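Local atomic coordinates of glyceraldehyde-3-phosphate dehydrogenase (Sulfolobus solfataricus, PDB entry 1B7G), a protein that catalyses the NAD(P)-dependent phosphorylating oxidation of glyceraldehyde 3-phosphate in glycolysis, with a marked preference for NADP over NAD. Residues A[69-72]-A[73-77]; A[234-237]-A[238-242]. The protein carries 1 engineered substitution. All coordinates share one frame; numbering follows the deposited sequence.

Contact 1. Residues A[69-72]-A[73-77]; sequences GTVE and DLIKT. Unlike the reference sequence in segment 69-72: Glu72 (reference Asp). Unlike the reference sequence in segment 73-77: Asp73 (reference Tyr).
The backbone from Thr70 to Glu72 winds into helix 71-77 and meets Leu74, Ile75 and Lys76 through i to i+4 bonds. Leu74 N donates to Thr70 O at 3.2 Å, and Ile75 N to Val71 O at 2.8 Å. Lys76 N follows with Glu72 O at 2.7 Å. Thr70 is the N-cap, and it forms a capping box with Asp73. Asp73 stands where the reference sequence has tyrosine. Its backbone N donates to Thr70 OG1 at 2.9 Å. In return, Thr70 N donates to Asp73 OD2 at 3.0 Å, from above the carboxylate plane. That bond is fairly straight, with 163° at the hydrogen. Thr70 OG1 lies between its own backbone N and carbonyl carbon (chi1 63°), which turns it to the amide of Asp73. Asp73 CG is anti to the carbonyl carbon (chi1 -74°), and this carries OD2 back to Thr70. With a valine in place of Thr70, Asp73 N would probably lose its side-chain acceptor and the first turn would be held less firmly.

Val71 and Ile75 make the apolar side. Val71 CG1 meets Ile75 CD1 at 3.6 Å. On helix 89-99, Tyr93 touches Val71, while Ile96 and Tyr97 touch Ile75. Leu74 rests on Ala5 and Val29 of the parallel sheet of the Rossmann-type domain. Lys76 takes a more exposed course. Lys76 CE passes 3.8 Å from Glu72 CB. Lys76 NZ makes a long salt bridge to Asp73 OD1, at 3.8 Å. Asp73 O accepts twice from Thr77, one turn further on: from backbone N and from OG1, the latter lying above the carbonyl plane.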
# COMPACT_ATOMS: atom_id res chain seq x y z
N GLY A 69 -3.53 30.36 8.04
CA GLY A 69 -4.47 31.42 7.69
C GLY A 69 -5.81 30.80 7.29
O GLY A 69 -5.96 29.59 7.41
N THR A 70 -6.73 31.61 6.80
CA THR A 70 -8.03 31.11 6.36
C THR A 70 -7.90 30.49 4.97
O THR A 70 -6.87 30.66 4.31
CB THR A 70 -9.03 32.29 6.23
OG1 THR A 70 -8.51 33.17 5.21
CG2 THR A 70 -9.17 33.03 7.54
N VAL A 71 -9.01 29.93 4.47
CA VAL A 71 -8.95 29.42 3.09
C VAL A 71 -8.80 30.58 2.13
O VAL A 71 -8.01 30.55 1.18
CB VAL A 71 -10.20 28.57 2.76
CG1 VAL A 71 -10.09 28.00 1.35
CG2 VAL A 71 -10.34 27.45 3.77
N GLU A 72 -9.49 31.69 2.41
CA GLU A 72 -9.37 32.90 1.63
C GLU A 72 -7.94 33.40 1.55
O GLU A 72 -7.48 33.86 0.50
CB GLU A 72 -10.26 34.02 2.18
CG GLU A 72 -11.73 33.87 1.84
CD GLU A 72 -12.42 32.85 2.73
OE1 GLU A 72 -11.78 32.31 3.65
OE2 GLU A 72 -13.63 32.60 2.48
N ASP A 73 -7.22 33.35 2.67
CA ASP A 73 -5.82 33.75 2.68
C ASP A 73 -5.04 32.93 1.66
O ASP A 73 -4.36 33.52 0.80
CB ASP A 73 -5.19 33.55 4.06
CG ASP A 73 -5.67 34.63 5.04
OD1 ASP A 73 -6.04 35.71 4.57
OD2 ASP A 73 -5.71 34.33 6.23
N LEU A 74 -5.20 31.61 1.77
CA LEU A 74 -4.51 30.65 0.91
C LEU A 74 -4.84 30.97 -0.54
O LEU A 74 -3.96 31.06 -1.39
CB LEU A 74 -4.91 29.20 1.24
CG LEU A 74 -4.48 28.12 0.24
CD1 LEU A 74 -2.96 28.02 0.12
CD2 LEU A 74 -5.02 26.73 0.61
N ILE A 75 -6.13 31.25 -0.78
CA ILE A 75 -6.61 31.61 -2.09
C ILE A 75 -5.94 32.87 -2.61
O ILE A 75 -5.39 32.89 -3.72
CB ILE A 75 -8.16 31.72 -2.12
CG1 ILE A 75 -8.76 30.35 -1.82
CG2 ILE A 75 -8.57 32.18 -3.51
CD1 ILE A 75 -10.19 30.35 -1.32
N LYS A 76 -5.95 33.92 -1.78
CA LYS A 76 -5.34 35.20 -2.13
C LYS A 76 -3.85 35.06 -2.46
O LYS A 76 -3.36 35.64 -3.45
CB LYS A 76 -5.55 36.23 -1.01
CG LYS A 76 -6.90 36.89 -0.96
CD LYS A 76 -7.22 37.69 0.29
CE LYS A 76 -8.09 36.96 1.28
NZ LYS A 76 -8.48 37.76 2.48
N THR A 77 -3.13 34.25 -1.71
CA THR A 77 -1.71 34.01 -1.94
C THR A 77 -1.37 33.20 -3.16
O THR A 77 -0.25 33.30 -3.71
CB THR A 77 -1.14 33.25 -0.71
OG1 THR A 77 -1.50 33.97 0.46
CG2 THR A 77 0.36 33.08 -0.77

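Contact 2. Residues A[234-237]-A[238-242]; sequences KDIL and SVLEN
Ile236 and Leu240 lie side by side and point the same way, one helical turn apart. Ile236 CG2 meets Leu240 CD1 at 3.8 Å. Leu240 CG is anti to its own carbonyl carbon (chi1 -68°), which lays it 3.2 Å from Ile236 O. Leu240 N donates to Ile236 O at 3.0 Å. Val239 CG2 comes within 3.3 Å of Ile236 O. This is the tight part of the contact. The side chains of Ile236 and Leu240 are buried. Ile236 touches Val287, and Leu240 touches Ile280 and Ile285, all on strand 278-288.

The stretch belongs to helix 233-241, an amphipathic helix laid against the mixed sheet of the C-terminal domain of glyceraldehyde-3-phosphate dehydrogenase. Leu237 and Glu241 flank the packed face. Leu237 reaches Ile285 and Leu248, while Glu241 touches Leu248 and Tyr338. Between the two, the approach is loose, with Leu237 CG 4.1 Å from Glu241 OE1.

On the solvent side, Lys234, Asp235 and Ser238 are exposed. Here the link between the segments is mainly backbone. Ser238 N donates to Lys234 O at 2.9 Å, a bond bent to 146° at the hydrogen. Asn242 N donates to Val239 O, and Asn242 ND2 donates to Ser238 O at 2.9 Å, with 165° at the hydrogen. The side-chain donor arrives in the carbonyl plane, on a lone pair, and Ser238 O lies close to the amide plane of Asn242.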
# COMPACT_ATOMS: atom_id res chain seq x y z
N LYS A 234 -3.18 -5.61 -34.32
CA LYS A 234 -1.82 -5.12 -34.21
C LYS A 234 -1.76 -3.59 -34.17
O LYS A 234 -0.91 -3.05 -33.46
CB LYS A 234 -0.94 -5.65 -35.34
CG LYS A 234 -1.45 -5.27 -36.74
CD LYS A 234 -0.56 -5.87 -37.83
CE LYS A 234 -1.36 -6.12 -39.10
NZ LYS A 234 -0.57 -6.90 -40.10
N ASP A 235 -2.62 -2.90 -34.90
CA ASP A 235 -2.62 -1.43 -34.82
C ASP A 235 -3.24 -0.90 -33.54
O ASP A 235 -2.71 0.07 -32.97
CB ASP A 235 -3.32 -0.86 -36.07
CG ASP A 235 -2.41 -1.13 -37.28
OD1 ASP A 235 -1.19 -1.34 -37.06
OD2 ASP A 235 -2.92 -1.12 -38.41
N ILE A 236 -4.26 -1.57 -33.02
CA ILE A 236 -4.86 -1.13 -31.74
C ILE A 236 -3.88 -1.36 -30.60
O ILE A 236 -3.65 -0.57 -29.70
CB ILE A 236 -6.11 -2.00 -31.46
CG1 ILE A 236 -7.18 -1.73 -32.53
CG2 ILE A 236 -6.67 -1.78 -30.07
CD1 ILE A 236 -7.52 -0.26 -32.69
N LEU A 237 -3.26 -2.53 -30.67
CA LEU A 237 -2.31 -2.99 -29.69
C LEU A 237 -1.09 -2.09 -29.70
O LEU A 237 -0.59 -1.68 -28.65
CB LEU A 237 -1.89 -4.45 -29.97
CG LEU A 237 -0.84 -5.03 -29.01
CD1 LEU A 237 -1.35 -4.95 -27.58
CD2 LEU A 237 -0.47 -6.46 -29.36
N SER A 238 -0.65 -1.73 -30.92
CA SER A 238 0.52 -0.84 -30.98
C SER A 238 0.23 0.51 -30.41
O SER A 238 1.10 1.04 -29.67
CB SER A 238 1.08 -0.80 -32.41
OG SER A 238 1.69 0.44 -32.65
N VAL A 239 -0.95 1.14 -30.56
CA VAL A 239 -1.10 2.44 -29.92
C VAL A 239 -1.24 2.24 -28.41
O VAL A 239 -0.73 3.03 -27.61
CB VAL A 239 -2.24 3.36 -30.35
CG1 VAL A 239 -1.97 4.00 -31.70
CG2 VAL A 239 -3.60 2.67 -30.37
N LEU A 240 -1.96 1.18 -28.02
CA LEU A 240 -2.19 0.97 -26.58
C LEU A 240 -0.89 0.69 -25.86
O LEU A 240 -0.76 1.02 -24.69
CB LEU A 240 -3.24 -0.15 -26.37
CG LEU A 240 -4.65 0.20 -26.81
CD1 LEU A 240 -5.66 -0.93 -26.54
CD2 LEU A 240 -5.15 1.49 -26.17
N GLU A 241 0.10 0.10 -26.53
CA GLU A 241 1.39 -0.20 -25.99
C GLU A 241 2.38 0.95 -25.99
O GLU A 241 3.43 0.84 -25.36
CB GLU A 241 2.02 -1.37 -26.79
CG GLU A 241 3.11 -2.09 -26.01
CD GLU A 241 3.59 -3.35 -26.72
OE1 GLU A 241 2.85 -3.85 -27.60
OE2 GLU A 241 4.70 -3.84 -26.38
N ASN A 242 2.05 2.10 -26.56
CA ASN A 242 2.96 3.23 -26.71
C ASN A 242 2.36 4.55 -26.34
O ASN A 242 2.56 5.59 -27.00
CB ASN A 242 3.38 3.27 -28.20
CG ASN A 242 4.40 2.17 -28.46
OD1 ASN A 242 5.53 2.35 -27.99
ND2 ASN A 242 3.99 1.07 -29.09

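How the contacts relate
Contact 1 comes first along the chain and closes well before contact 2 opens. Their centres are about 46 Å apart, and their nearest atoms are about 36 Å apart. They lie on opposite sides of the chain's centre and share no helix or sheet. Helix 71-77 belongs to the Rossmann-type nucleotide-binding domain and packs on its parallel sheet. Helix 233-241 packs on the mixed sheet of the C-terminal domain. Contact 1 involves the beginning of its helix, and contact 2 lies on the later part of helix 233-241. Both lie away from the annotated sites. Each belongs to a helix that packs on the sheet of its own domain.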